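Local coordinates for putative integron gene cassette protein (Uncultured bacterium, PDB 3GHJ) that is of unknown function but has the fold of the glyoxalase/bleomycin resistance protein/dioxygenase superfamily, many of whose members bind a metal or small ligand, at residues V32-K37 with Q85-S90; K41-Y46 with V75-E80. The protein carries 1 engineered substitution. One frame throughout, in Å; residues are numbered along the deposited sequence.

Contact 1: V32-K37 with Q85-S90; sequences VAVKVK and QQQHFS
Part of the junction between the two four-stranded sheets of a glyoxalase-type fold is formed where F89 of strand 88-93, and Q87 shortly before it in the chain, meet V32, A33, V34 and K35 of strand 28-36. The contact illustrates how one primary amide can stand in for a neighbouring strand. V34 already has its backbone bonded to V76 and Q78 of strand 73-79, so the flanking A33 carbonyl and K35 amide face the other way, toward Q87. The Q87 side chain, extended beyond CG (chi2 179°), delivers its amide to both: NE2 donates to A33 O at 2.9 Å, and OE1 accepts from K35 N at 3.0 Å. Each bond falls on a lone pair, and A33 O lies almost in the Q87 amide plane. With one bond on each prong, the amide's rotation is fixed and its O and N ends are told apart.

Both sheets have the strand order 1-4-3-2, the repeated arrangement expected of this superfamily, and the two segments lie on their respective first strands. H134 bridges the same segments, its NE2 donating to K35 O and its ND1 accepting from Q87 N.

Two residues on, F89 turns its ring back toward the strand, CG lying between the backbone N and the carbonyl carbon (chi1 46°). V34 CG2 comes within 3.5 Å of F89 CZ, the two side chains crossing at about a right angle, while V32 CG2, in the conformer described, sits over one face near the rim, 4.2 Å from F89 CD2. V32, F89 and S90 pair in an antiparallel ladder with a strand of the second subunit, where H88 NE2 is hydrogen-bonded to E31 of that chain.

Contact 2: K41-Y46 with V75-E80; sequences KSSQFY and VVLQEE
L77 turns one of its methyls to Y46 and the other to S43, a compact example of helix-on-sheet packing. CD1 is anti to CA (chi2 -180°) and carries the branch toward the helix, while CD2 branches off toward the tyrosine. CD2 sits over one face of the Y46 ring, 3.9 Å from the ring centroid and 17° off its normal, a CH-pi contact; CD1 lies against the helix at S43, 3.7 Å from its backbone N and 3.8 Å from its side-chain OG. On the opposite face of the Y46 ring lies F45 CD1, so the ring is held between L77 and its own helix neighbour, with S42 O at the edge in plane.

Helix 39-49 lies against the first of the fold's four-stranded sheets, nearly antiparallel to strand 73-79 (161°), with axes 9.6 Å apart. Two residues earlier in that strand, V75 CG2, in the conformer described, approaches Y46 CD2 obliquely at 4.2 Å. Y46 leaves the helix with CG beside its backbone N, and its hydroxyl is hydrogen-bonded to D130. The serine hydroxyls have polar partners too: N132 for S42 OG, and L39 O and N64 for S43 OG.

A general point emerges from the pair: neighbouring strands of one sheet can be used in quite different ways. Strands 28-36 and 73-79 lie side by side, joined by the V34 N to V76 O hydrogen bond, yet contact 1 works along the edge that strand 28-36 has within its own chain, where V32 and F89 also join the ladder with the second subunit, and contact 2 on the face of strand 73-79. Contact 1 mixes two side-chain-to-backbone hydrogen bonds with an apolar part around F89 of similar size. Contact 2 is apolar, without hydrogen bonds between its own segments and with no other chain touching them. Both are largely buried, and Y46 touches V34 and F89 of contact 1.

Contact 1: V32-K37 with Q85-S90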
loop_
_atom_site.group_PDB
_atom_site.type_symbol
_atom_site.label_atom_id
_atom_site.label_comp_id
_atom_site.label_asym_id
_atom_site.label_seq_id
_atom_site.Cartn_x
_atom_site.Cartn_y
_atom_site.Cartn_z
ATOM N N VAL A 32 -0.165 -2.966 -3.075
ATOM C CA VAL A 32 0.481 -3.558 -1.918
ATOM C C VAL A 32 0.440 -5.072 -2.032
ATOM O O VAL A 32 -0.545 -5.637 -2.524
ATOM C CB VAL A 32 -0.213 -3.149 -0.603
ATOM C CG1 VAL A 32 -0.021 -1.672 -0.344
ATOM C CG2 VAL A 32 -1.696 -3.497 -0.654
ATOM N N ALA A 33 1.509 -5.725 -1.593
ATOM C CA ALA A 33 1.520 -7.181 -1.454
ATOM C C ALA A 33 1.075 -7.530 -0.041
ATOM O O ALA A 33 1.555 -6.954 0.936
ATOM C CB ALA A 33 2.905 -7.736 -1.727
ATOM N N VAL A 34 0.136 -8.462 0.047
ATOM C CA VAL A 34 -0.464 -8.854 1.322
ATOM C C VAL A 34 -0.196 -10.333 1.548
ATOM O O VAL A 34 -0.625 -11.176 0.749
ATOM C CB VAL A 34 -1.982 -8.619 1.301
ATOM C CG1 VAL A 34 -2.590 -8.957 2.654
ATOM C CG2 VAL A 34 -2.286 -7.161 0.931
ATOM N N LYS A 35 0.528 -10.654 2.618
ATOM C CA LYS A 35 0.779 -12.051 2.969
ATOM C C LYS A 35 -0.470 -12.662 3.578
ATOM O O LYS A 35 -1.041 -12.115 4.517
ATOM C CB LYS A 35 1.947 -12.163 3.954
ATOM C CG LYS A 35 3.236 -11.527 3.459
ATOM C CD LYS A 35 3.725 -12.164 2.172
ATOM C CE LYS A 35 5.071 -11.586 1.753
ATOM N NZ LYS A 35 5.625 -12.291 0.563
ATOM N N VAL A 36 -0.900 -13.799 3.039
ATOM C CA VAL A 36 -2.129 -14.430 3.507
ATOM C C VAL A 36 -1.901 -15.881 3.913
ATOM O O VAL A 36 -1.085 -16.578 3.316
ATOM C CB VAL A 36 -3.251 -14.355 2.436
ATOM C CG1 VAL A 36 -3.450 -12.907 1.989
ATOM C CG2 VAL A 36 -2.936 -15.247 1.230
ATOM N N LYS A 37 -2.641 -16.327 4.918
ATOM C CA LYS A 37 -2.538 -17.718 5.374
ATOM C C LYS A 37 -3.190 -18.712 4.412
ATOM O O LYS A 37 -2.725 -19.844 4.268
ATOM C CB LYS A 37 -3.132 -17.868 6.775
ATOM C CG LYS A 37 -2.270 -17.255 7.874
ATOM C CD LYS A 37 -1.015 -18.080 8.138
ATOM C CE LYS A 37 -0.214 -17.510 9.302
ATOM N NZ LYS A 37 0.854 -18.450 9.749
ATOM N N GLN A 85 3.181 -11.719 10.304
ATOM C CA GLN A 85 3.414 -10.383 10.766
ATOM C C GLN A 85 2.278 -9.481 10.306
ATOM O O GLN A 85 1.919 -9.525 9.187
ATOM C CB GLN A 85 4.750 -9.819 10.245
ATOM C CG GLN A 85 5.945 -10.128 11.151
ATOM C CD GLN A 85 7.119 -9.162 10.956
ATOM O OE1 GLN A 85 7.008 -8.099 10.375
ATOM N NE2 GLN A 85 8.235 -9.589 11.404
ATOM N N GLN A 86 1.767 -8.678 11.210
ATOM C CA GLN A 86 0.657 -7.804 10.870
ATOM C C GLN A 86 1.075 -6.736 9.875
ATOM O O GLN A 86 2.136 -6.121 10.015
ATOM C CB GLN A 86 0.058 -7.140 12.113
ATOM C CG GLN A 86 -1.338 -6.595 11.830
ATOM C CD GLN A 86 -2.014 -6.041 13.052
ATOM O OE1 GLN A 86 -3.154 -6.414 13.362
ATOM N NE2 GLN A 86 -1.333 -5.150 13.753
ATOM N N GLN A 87 0.227 -6.519 8.888
ATOM C CA GLN A 87 0.382 -5.435 7.952
ATOM C C GLN A 87 -0.709 -4.380 8.184
ATOM O O GLN A 87 -1.732 -4.671 8.716
ATOM C CB GLN A 87 0.288 -5.970 6.534
ATOM C CG GLN A 87 1.443 -6.871 6.163
ATOM C CD GLN A 87 1.353 -7.438 4.772
ATOM O OE1 GLN A 87 1.351 -8.602 4.595
ATOM N NE2 GLN A 87 1.336 -6.576 3.798
ATOM N N HIS A 88 -0.412 -3.162 7.748
ATOM C CA HIS A 88 -1.369 -2.085 7.734
ATOM C C HIS A 88 -1.341 -1.363 6.415
ATOM O O HIS A 88 -0.330 -0.972 5.969
ATOM C CB HIS A 88 -1.153 -1.025 8.849
ATOM C CG HIS A 88 -2.007 0.194 8.643
ATOM N ND1 HIS A 88 -3.377 0.168 8.778
ATOM C CD2 HIS A 88 -1.701 1.448 8.238
ATOM C CE1 HIS A 88 -3.866 1.353 8.484
ATOM N NE2 HIS A 88 -2.875 2.140 8.135
ATOM N N PHE A 89 -2.533 -1.172 5.861
ATOM C CA PHE A 89 -2.747 -0.394 4.677
ATOM C C PHE A 89 -4.173 0.118 4.629
ATOM O O PHE A 89 -5.017 -0.419 5.256
ATOM C CB PHE A 89 -2.394 -1.186 3.386
ATOM C CG PHE A 89 -2.948 -2.588 3.350
ATOM C CD1 PHE A 89 -2.235 -3.621 3.866
ATOM C CD2 PHE A 89 -4.141 -2.848 2.757
ATOM C CE1 PHE A 89 -2.734 -4.883 3.861
ATOM C CE2 PHE A 89 -4.626 -4.116 2.751
ATOM C CZ PHE A 89 -3.937 -5.120 3.285
ATOM N N SER A 90 -4.409 1.146 3.835
ATOM C CA SER A 90 -5.753 1.717 3.759
ATOM C C SER A 90 -6.169 1.992 2.325
ATOM O O SER A 90 -5.329 2.178 1.438
ATOM C CB SER A 90 -5.857 3.001 4.581
ATOM O OG SER A 90 -5.437 4.117 3.822
#

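Contact 2: K41-Y46 with V75-E80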
loop_
_atom_site.group_PDB
_atom_site.type_symbol
_atom_site.label_atom_id
_atom_site.label_comp_id
_atom_site.label_asym_id
_atom_site.label_seq_id
_atom_site.Cartn_x
_atom_site.Cartn_y
_atom_site.Cartn_z
ATOM N N LYS A 41 -9.371 -18.396 0.915
ATOM C CA LYS A 41 -10.194 -17.681 1.872
ATOM C C LYS A 41 -9.947 -16.177 1.780
ATOM O O LYS A 41 -10.877 -15.379 1.884
ATOM C CB LYS A 41 -9.958 -18.188 3.294
ATOM C CG LYS A 41 -10.438 -19.631 3.506
ATOM C CD LYS A 41 -10.355 -20.043 4.966
ATOM C CE LYS A 41 -10.890 -21.458 5.162
ATOM N NZ LYS A 41 -10.610 -21.973 6.532
ATOM N N SER A 42 -8.693 -15.791 1.597
ATOM C CA SER A 42 -8.411 -14.367 1.464
ATOM C C SER A 42 -8.917 -13.816 0.130
ATOM O O SER A 42 -9.469 -12.716 0.087
ATOM C CB SER A 42 -6.925 -14.058 1.669
ATOM O OG SER A 42 -6.602 -14.072 3.052
ATOM N N SER A 43 -8.757 -14.574 -0.950
ATOM C CA SER A 43 -9.301 -14.130 -2.231
ATOM C C SER A 43 -10.809 -13.903 -2.119
ATOM O O SER A 43 -11.341 -12.930 -2.654
ATOM C CB SER A 43 -8.990 -15.133 -3.339
ATOM O OG SER A 43 -7.597 -15.213 -3.587
ATOM N N GLN A 44 -11.497 -14.796 -1.417
ATOM C CA GLN A 44 -12.935 -14.650 -1.231
ATOM C C GLN A 44 -13.272 -13.356 -0.491
ATOM O O GLN A 44 -14.210 -12.657 -0.846
ATOM C CB GLN A 44 -13.502 -15.866 -0.493
ATOM C CG GLN A 44 -13.445 -17.140 -1.317
ATOM C CD GLN A 44 -13.802 -18.376 -0.515
ATOM O OE1 GLN A 44 -13.996 -18.312 0.699
ATOM N NE2 GLN A 44 -13.888 -19.515 -1.194
ATOM N N PHE A 45 -12.494 -13.032 0.535
ATOM C CA PHE A 45 -12.725 -11.807 1.290
ATOM C C PHE A 45 -12.511 -10.566 0.415
ATOM O O PHE A 45 -13.355 -9.675 0.356
ATOM C CB PHE A 45 -11.805 -11.759 2.511
ATOM C CG PHE A 45 -11.931 -10.503 3.333
ATOM C CD1 PHE A 45 -11.162 -9.374 3.041
ATOM C CD2 PHE A 45 -12.806 -10.452 4.412
ATOM C CE1 PHE A 45 -11.278 -8.221 3.802
ATOM C CE2 PHE A 45 -12.921 -9.307 5.179
ATOM C CZ PHE A 45 -12.152 -8.193 4.879
ATOM N N TYR A 46 -11.370 -10.508 -0.263
ATOM C CA TYR A 46 -11.042 -9.321 -1.047
ATOM C C TYR A 46 -11.954 -9.118 -2.259
ATOM O O TYR A 46 -12.219 -7.989 -2.652
ATOM C CB TYR A 46 -9.552 -9.326 -1.438
ATOM C CG TYR A 46 -8.645 -8.945 -0.277
ATOM C CD1 TYR A 46 -8.228 -9.889 0.656
ATOM C CD2 TYR A 46 -8.248 -7.627 -0.091
ATOM C CE1 TYR A 46 -7.417 -9.535 1.737
ATOM C CE2 TYR A 46 -7.442 -7.266 0.983
ATOM C CZ TYR A 46 -7.032 -8.218 1.887
ATOM O OH TYR A 46 -6.235 -7.845 2.948
ATOM N N VAL A 75 -4.173 -5.120 -5.196
ATOM C CA VAL A 75 -3.564 -5.873 -4.115
ATOM C C VAL A 75 -3.039 -7.169 -4.699
ATOM O O VAL A 75 -3.645 -7.743 -5.606
ATOM C CB VAL A 75 -4.531 -6.164 -2.942
ATOM C CG1 VAL A 75 -4.930 -4.871 -2.243
ATOM C CG2 VAL A 75 -5.751 -6.932 -3.420
ATOM N N VAL A 76 -1.890 -7.606 -4.204
ATOM C CA VAL A 76 -1.331 -8.899 -4.577
ATOM C C VAL A 76 -1.338 -9.794 -3.347
ATOM O O VAL A 76 -0.537 -9.616 -2.430
ATOM C CB VAL A 76 0.109 -8.797 -5.136
ATOM C CG1 VAL A 76 0.546 -10.162 -5.689
ATOM C CG2 VAL A 76 0.196 -7.719 -6.213
ATOM N N LEU A 77 -2.264 -10.743 -3.308
ATOM C CA LEU A 77 -2.313 -11.668 -2.193
ATOM C C LEU A 77 -1.256 -12.740 -2.416
ATOM O O LEU A 77 -1.165 -13.304 -3.505
ATOM C CB LEU A 77 -3.700 -12.306 -2.087
ATOM C CG LEU A 77 -4.897 -11.347 -2.052
ATOM C CD1 LEU A 77 -6.187 -12.148 -1.940
ATOM C CD2 LEU A 77 -4.784 -10.358 -0.896
ATOM N N GLN A 78 -0.444 -13.003 -1.398
ATOM C CA GLN A 78 0.632 -13.988 -1.526
ATOM C C GLN A 78 0.551 -14.959 -0.367
ATOM O O GLN A 78 0.685 -14.560 0.783
ATOM C CB GLN A 78 1.987 -13.280 -1.516
ATOM C CG GLN A 78 2.138 -12.276 -2.648
ATOM C CD GLN A 78 3.428 -11.481 -2.585
ATOM O OE1 GLN A 78 4.014 -11.144 -3.617
ATOM N NE2 GLN A 78 3.869 -11.166 -1.378
ATOM N N GLU A 79 0.316 -16.233 -0.656
ATOM C CA GLU A 79 0.174 -17.197 0.418
ATOM C C GLU A 79 1.495 -17.483 1.123
ATOM O O GLU A 79 2.507 -17.773 0.481
ATOM C CB GLU A 79 -0.428 -18.501 -0.099
ATOM C CG GLU A 79 -0.902 -19.428 1.001
ATOM C CD GLU A 79 -1.592 -20.652 0.445
ATOM O OE1 GLU A 79 -0.887 -21.560 -0.048
ATOM O OE2 GLU A 79 -2.836 -20.702 0.492
ATOM N N GLU A 80 1.467 -17.386 2.434
ATOM C CA GLU A 80 2.601 -17.682 3.314
ATOM C C GLU A 80 2.060 -18.345 4.578
ATOM O O GLU A 80 1.361 -17.714 5.310
ATOM C CB GLU A 80 3.288 -16.369 3.686
ATOM C CG GLU A 80 4.193 -15.858 2.652
ATOM C CD GLU A 80 5.468 -15.186 3.215
ATOM O OE1 GLU A 80 5.453 -14.658 4.373
ATOM O OE2 GLU A 80 6.456 -15.187 2.456
#